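Polyketide cyclase / dehydrase and lipid transport (Nitrosospira multiformis, PDB 3P51) is of unknown function but, as a Bet v 1-like (START-related) polyketide cyclase and lipid transport family member, probably binds a small hydrophobic ligand. Local coordinates at residues Y5-V10 / T105-W110; A12-V17 / L95-V100. All blocks are in the same frame, centred on the assembly; numbering follows the deposited sequence.

In the fold
Both contacts are largely buried and meet on the same antiparallel sheet, whose neighbouring strands 88-100 and 105-116 each supply one segment. Contact 1 pairs strand 3-10, outermost within the chain, with 105-116, and relies on a full set of backbone hydrogen bonds plus one tyrosine-glutamate bond. Contact 2 is smaller and purely apolar: helix 14-21, which follows strand 3-10 directly, rests valines on strand 88-100. Thr106 joins them, its OG1 probably hydrogen-bonded to the carbonyl of Ala12. In contact 1, Ser7, Val9 and Phe107 face the second subunit, whereas Val10 and Val108 face the helices of their own chain; contact 2 reaches that subunit through Pro99 and Leu98.

Contact 1. Residues Y5-V10 / T105-W110; sequences YNSIVV and TTFVEW
Tyr5 reaches across to Glu109, where its OH donates a hydrogen bond of 2.7 Å to Glu109 OE1. The oxygen is met on its anti side, and ring and carboxylate stand almost perpendicular, their planes 86° apart. The same hydroxyl lies 3.4 Å from Phe107 CZ, at the edge of that ring. Tyr5 CG is anti to the backbone N (chi1 177°), which lays the ring along the sheet toward the neighbouring strand. Phenylalanine in place of Tyr5 would probably leave Glu109 OE1 without this donor and the carboxylate freer to turn. On the same face, Ser7 CB packs 3.7 Å from Phe107 CZ. On the other face, Ile8 runs alongside Val108, and Val10 CG2 touches Val108 CG2 at 3.8 Å. Between the two faces the strands run antiparallel, their axes 4.7 Å apart at closest approach. The hydrogen-bonded pairs Asn6-Trp110, Ile8-Val108 and Val10-Thr106 each close two backbone bonds; that from Val10 N to Thr106 O is 2.7 Å long. Farther out, Leu133 of helix 120-139 covers Ile8 and Val108, while Arg130 and Asn126 hold the amide of Asn6. Across the subunit boundary, Phe107 stacks on Phe107 of the second subunit, and Ser7 OG hydrogen-bonds to Pro99 O of that subunit. The pairing separates two chemistries: a mostly apolar face, with Ile8, Val10, Val108 and Trp110, turned to the long helix of the Bet v 1-like fold, and a mixed face of Ser7, Val9, Phe107 and Glu109 used in assembly, where the phenol bond probably helps to stabilise negative charge on Glu109.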
# COMPACT_ATOMS: atom_id res chain seq x y z
N TYR A 5 14.78 1.31 9.56
CA TYR A 5 14.67 0.85 8.18
C TYR A 5 16.05 0.54 7.67
O TYR A 5 16.93 1.39 7.69
CB TYR A 5 14.03 1.92 7.30
CG TYR A 5 13.96 1.51 5.83
CD1 TYR A 5 12.87 0.79 5.34
CD2 TYR A 5 14.99 1.84 4.95
CE1 TYR A 5 12.80 0.41 4.00
CE2 TYR A 5 14.93 1.46 3.61
CZ TYR A 5 13.83 0.75 3.14
OH TYR A 5 13.76 0.36 1.82
N ASN A 6 16.25 -0.70 7.22
CA ASN A 6 17.53 -1.09 6.65
C ASN A 6 17.36 -1.89 5.38
O ASN A 6 16.42 -2.68 5.25
CB ASN A 6 18.33 -1.90 7.66
CG ASN A 6 18.70 -1.09 8.88
OD1 ASN A 6 19.73 -0.40 8.89
ND2 ASN A 6 17.87 -1.15 9.91
N SER A 7 18.27 -1.70 4.43
CA SER A 7 18.16 -2.34 3.14
C SER A 7 19.52 -2.61 2.52
O SER A 7 20.52 -1.96 2.86
CB SER A 7 17.29 -1.49 2.21
OG SER A 7 17.86 -0.21 2.00
N ILE A 8 19.56 -3.60 1.63
CA ILE A 8 20.78 -3.98 0.92
C ILE A 8 20.41 -4.51 -0.46
O ILE A 8 19.26 -4.87 -0.71
CB ILE A 8 21.50 -5.14 1.63
CG1 ILE A 8 20.56 -6.34 1.72
CG2 ILE A 8 22.00 -4.72 3.00
CD1 ILE A 8 21.22 -7.59 2.22
N VAL A 9 21.40 -4.54 -1.35
CA VAL A 9 21.26 -5.23 -2.63
C VAL A 9 22.05 -6.54 -2.61
O VAL A 9 23.20 -6.58 -2.20
CB VAL A 9 21.74 -4.36 -3.79
CG1 VAL A 9 21.79 -5.18 -5.10
CG2 VAL A 9 20.82 -3.16 -3.94
N VAL A 10 21.39 -7.62 -3.03
CA VAL A 10 21.95 -8.96 -2.98
C VAL A 10 22.18 -9.47 -4.40
O VAL A 10 21.26 -9.43 -5.23
CB VAL A 10 20.97 -9.92 -2.25
CG1 VAL A 10 21.43 -11.34 -2.35
CG2 VAL A 10 20.82 -9.52 -0.79
N THR A 105 19.28 -8.81 -9.97
CA THR A 105 19.65 -8.95 -8.57
C THR A 105 18.43 -8.69 -7.69
O THR A 105 17.29 -8.61 -8.18
CB THR A 105 20.84 -8.04 -8.21
OG1 THR A 105 20.52 -6.68 -8.52
CG2 THR A 105 22.06 -8.44 -9.02
N THR A 106 18.66 -8.57 -6.39
CA THR A 106 17.56 -8.45 -5.42
C THR A 106 17.79 -7.32 -4.43
O THR A 106 18.85 -7.21 -3.83
CB THR A 106 17.38 -9.75 -4.62
OG1 THR A 106 17.08 -10.82 -5.52
CG2 THR A 106 16.25 -9.62 -3.63
N PHE A 107 16.78 -6.47 -4.29
CA PHE A 107 16.72 -5.44 -3.26
C PHE A 107 15.99 -6.06 -2.07
O PHE A 107 14.94 -6.66 -2.23
CB PHE A 107 15.95 -4.22 -3.78
CG PHE A 107 15.71 -3.15 -2.75
CD1 PHE A 107 16.71 -2.26 -2.41
CD2 PHE A 107 14.47 -3.03 -2.14
CE1 PHE A 107 16.49 -1.27 -1.47
CE2 PHE A 107 14.23 -2.04 -1.20
CZ PHE A 107 15.25 -1.15 -0.86
N VAL A 108 16.57 -5.92 -0.88
CA VAL A 108 15.94 -6.44 0.34
C VAL A 108 15.74 -5.31 1.35
O VAL A 108 16.69 -4.64 1.72
CB VAL A 108 16.82 -7.51 1.02
CG1 VAL A 108 16.05 -8.18 2.15
CG2 VAL A 108 17.27 -8.55 -0.01
N GLU A 109 14.51 -5.10 1.80
CA GLU A 109 14.26 -4.09 2.83
C GLU A 109 13.64 -4.72 4.07
O GLU A 109 12.86 -5.66 3.99
CB GLU A 109 13.37 -2.97 2.30
CG GLU A 109 12.04 -3.44 1.77
CD GLU A 109 11.18 -2.32 1.22
OE1 GLU A 109 11.54 -1.14 1.41
OE2 GLU A 109 10.14 -2.61 0.58
N TRP A 110 14.03 -4.20 5.23
CA TRP A 110 13.50 -4.68 6.50
C TRP A 110 13.13 -3.46 7.34
O TRP A 110 13.99 -2.63 7.64
CB TRP A 110 14.54 -5.53 7.22
CG TRP A 110 13.96 -6.63 8.06
CD1 TRP A 110 12.80 -6.59 8.79
CD2 TRP A 110 14.51 -7.93 8.27
NE1 TRP A 110 12.61 -7.78 9.44
CE2 TRP A 110 13.64 -8.63 9.13
CE3 TRP A 110 15.67 -8.57 7.81
CZ2 TRP A 110 13.89 -9.94 9.54
CZ3 TRP A 110 15.91 -9.88 8.21
CH2 TRP A 110 15.02 -10.54 9.08

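Contact 2. Residues A12-V17 / L95-V100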
# COMPACT_ATOMS: atom_id res chain seq x y z
N ALA A 12 21.88 -11.92 -6.47
CA ALA A 12 21.23 -13.16 -6.84
C ALA A 12 19.82 -12.83 -7.31
O ALA A 12 19.25 -11.81 -6.91
CB ALA A 12 21.17 -14.10 -5.67
N PRO A 13 19.25 -13.67 -8.18
CA PRO A 13 17.91 -13.38 -8.69
C PRO A 13 16.88 -13.48 -7.58
O PRO A 13 17.07 -14.22 -6.62
CB PRO A 13 17.70 -14.44 -9.78
CG PRO A 13 18.71 -15.49 -9.54
CD PRO A 13 19.86 -14.86 -8.81
N VAL A 14 15.81 -12.71 -7.71
CA VAL A 14 14.83 -12.59 -6.64
C VAL A 14 14.17 -13.93 -6.29
O VAL A 14 13.87 -14.18 -5.13
CB VAL A 14 13.76 -11.52 -6.97
CG1 VAL A 14 12.83 -12.01 -8.08
CG2 VAL A 14 12.96 -11.13 -5.72
N GLU A 15 13.96 -14.78 -7.29
CA GLU A 15 13.37 -16.10 -7.06
C GLU A 15 14.24 -16.94 -6.13
O GLU A 15 13.73 -17.70 -5.31
CB GLU A 15 13.18 -16.86 -8.37
CG GLU A 15 12.12 -16.28 -9.32
CD GLU A 15 12.64 -15.12 -10.16
OE1 GLU A 15 13.88 -14.91 -10.19
OE2 GLU A 15 11.80 -14.43 -10.78
N ARG A 16 15.55 -16.81 -6.27
CA ARG A 16 16.48 -17.56 -5.43
C ARG A 16 16.52 -17.01 -4.01
O ARG A 16 16.52 -17.77 -3.02
CB ARG A 16 17.88 -17.51 -6.05
CG ARG A 16 18.88 -18.44 -5.42
CD ARG A 16 19.80 -18.99 -6.49
NE ARG A 16 20.93 -19.71 -5.92
CZ ARG A 16 22.13 -19.17 -5.71
NH1 ARG A 16 22.36 -17.90 -6.03
NH2 ARG A 16 23.11 -19.90 -5.19
N VAL A 17 16.56 -15.69 -3.89
CA VAL A 17 16.57 -15.08 -2.56
C VAL A 17 15.28 -15.42 -1.83
O VAL A 17 15.30 -15.81 -0.67
CB VAL A 17 16.75 -13.56 -2.60
CG1 VAL A 17 16.81 -13.02 -1.19
CG2 VAL A 17 18.03 -13.19 -3.36
N LEU A 95 9.56 -7.63 6.35
CA LEU A 95 10.68 -8.03 5.48
C LEU A 95 10.19 -8.26 4.05
O LEU A 95 9.26 -9.04 3.82
CB LEU A 95 11.31 -9.31 6.01
CG LEU A 95 12.32 -10.03 5.12
CD1 LEU A 95 13.53 -9.13 4.85
CD2 LEU A 95 12.75 -11.33 5.80
N HIS A 96 10.82 -7.61 3.08
CA HIS A 96 10.24 -7.54 1.75
C HIS A 96 11.32 -7.50 0.66
O HIS A 96 12.34 -6.83 0.83
CB HIS A 96 9.35 -6.30 1.71
CG HIS A 96 8.82 -5.95 0.36
ND1 HIS A 96 8.11 -6.83 -0.42
CD2 HIS A 96 8.87 -4.78 -0.33
CE1 HIS A 96 7.75 -6.23 -1.54
NE2 HIS A 96 8.19 -4.99 -1.51
N LEU A 97 11.09 -8.22 -0.43
CA LEU A 97 12.04 -8.30 -1.54
C LEU A 97 11.49 -7.61 -2.78
O LEU A 97 10.29 -7.64 -3.02
CB LEU A 97 12.31 -9.75 -1.92
CG LEU A 97 12.86 -10.72 -0.89
CD1 LEU A 97 13.16 -12.04 -1.58
CD2 LEU A 97 14.09 -10.17 -0.27
N LEU A 98 12.37 -7.01 -3.57
CA LEU A 98 12.02 -6.52 -4.90
C LEU A 98 13.12 -6.91 -5.87
O LEU A 98 14.30 -6.97 -5.48
CB LEU A 98 11.85 -5.01 -4.90
CG LEU A 98 10.63 -4.48 -4.14
CD1 LEU A 98 10.75 -2.99 -3.84
CD2 LEU A 98 9.35 -4.79 -4.91
N PRO A 99 12.75 -7.18 -7.13
CA PRO A 99 13.80 -7.46 -8.11
C PRO A 99 14.46 -6.18 -8.58
O PRO A 99 13.81 -5.15 -8.69
CB PRO A 99 13.03 -8.11 -9.27
CG PRO A 99 11.65 -7.57 -9.18
CD PRO A 99 11.40 -7.27 -7.70
N VAL A 100 15.76 -6.27 -8.83
CA VAL A 100 16.52 -5.24 -9.51
C VAL A 100 16.68 -5.78 -10.92
O VAL A 100 17.58 -6.57 -11.20
CB VAL A 100 17.91 -5.04 -8.85
CG1 VAL A 100 18.70 -3.99 -9.59
CG2 VAL A 100 17.78 -4.65 -7.35
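Val14 and Val17, one turn apart on helix 14-21, pack against Leu97 and Pro99 of strand 88-100, joining a short helix to the curved antiparallel sheet of the Bet v 1-like, helix-grip fold. Val14 is the first bump. Its two methyls are spaced along the strand: CG2 enters the hollow between Leu97 and Pro99, 4.1 Å from Leu97 CB and 4.2 Å from Leu98 C, while CG1 rests against Pro99 CB, also at 4.1 Å. This fork follows from chi1 of 71°, which places CG1 between the backbone N and the carbonyl carbon and CG2 anti to the nitrogen. Val14 and Pro99 run alongside each other, and the flat flank of the proline ring closes one wall of the hollow. Leu97 is the bump coming from the strand. Its forked end crosses Val17 at a slant, so that Val17 CG1 meets both terminal methyls, CD2 at 4.0 Å being the more distant. Leu97 also touches Trp18 and Ile21 farther along the helix and Val108 on the adjoining strand, which places it between helix and sheet. Pro13 occupies the N-cap position, and its carbonyl accepts a 3.1 Å bond from Val17 N, so the first turn is already formed where the valines pack. Behind the strand, Leu98 points away from the helix and packs on Phe107 of the second subunit, while Pro99 meets Tyr5 of that subunit. The closest touch between helix and strand is Val17 CG1 on Leu97 CD1, at 3.8 Å.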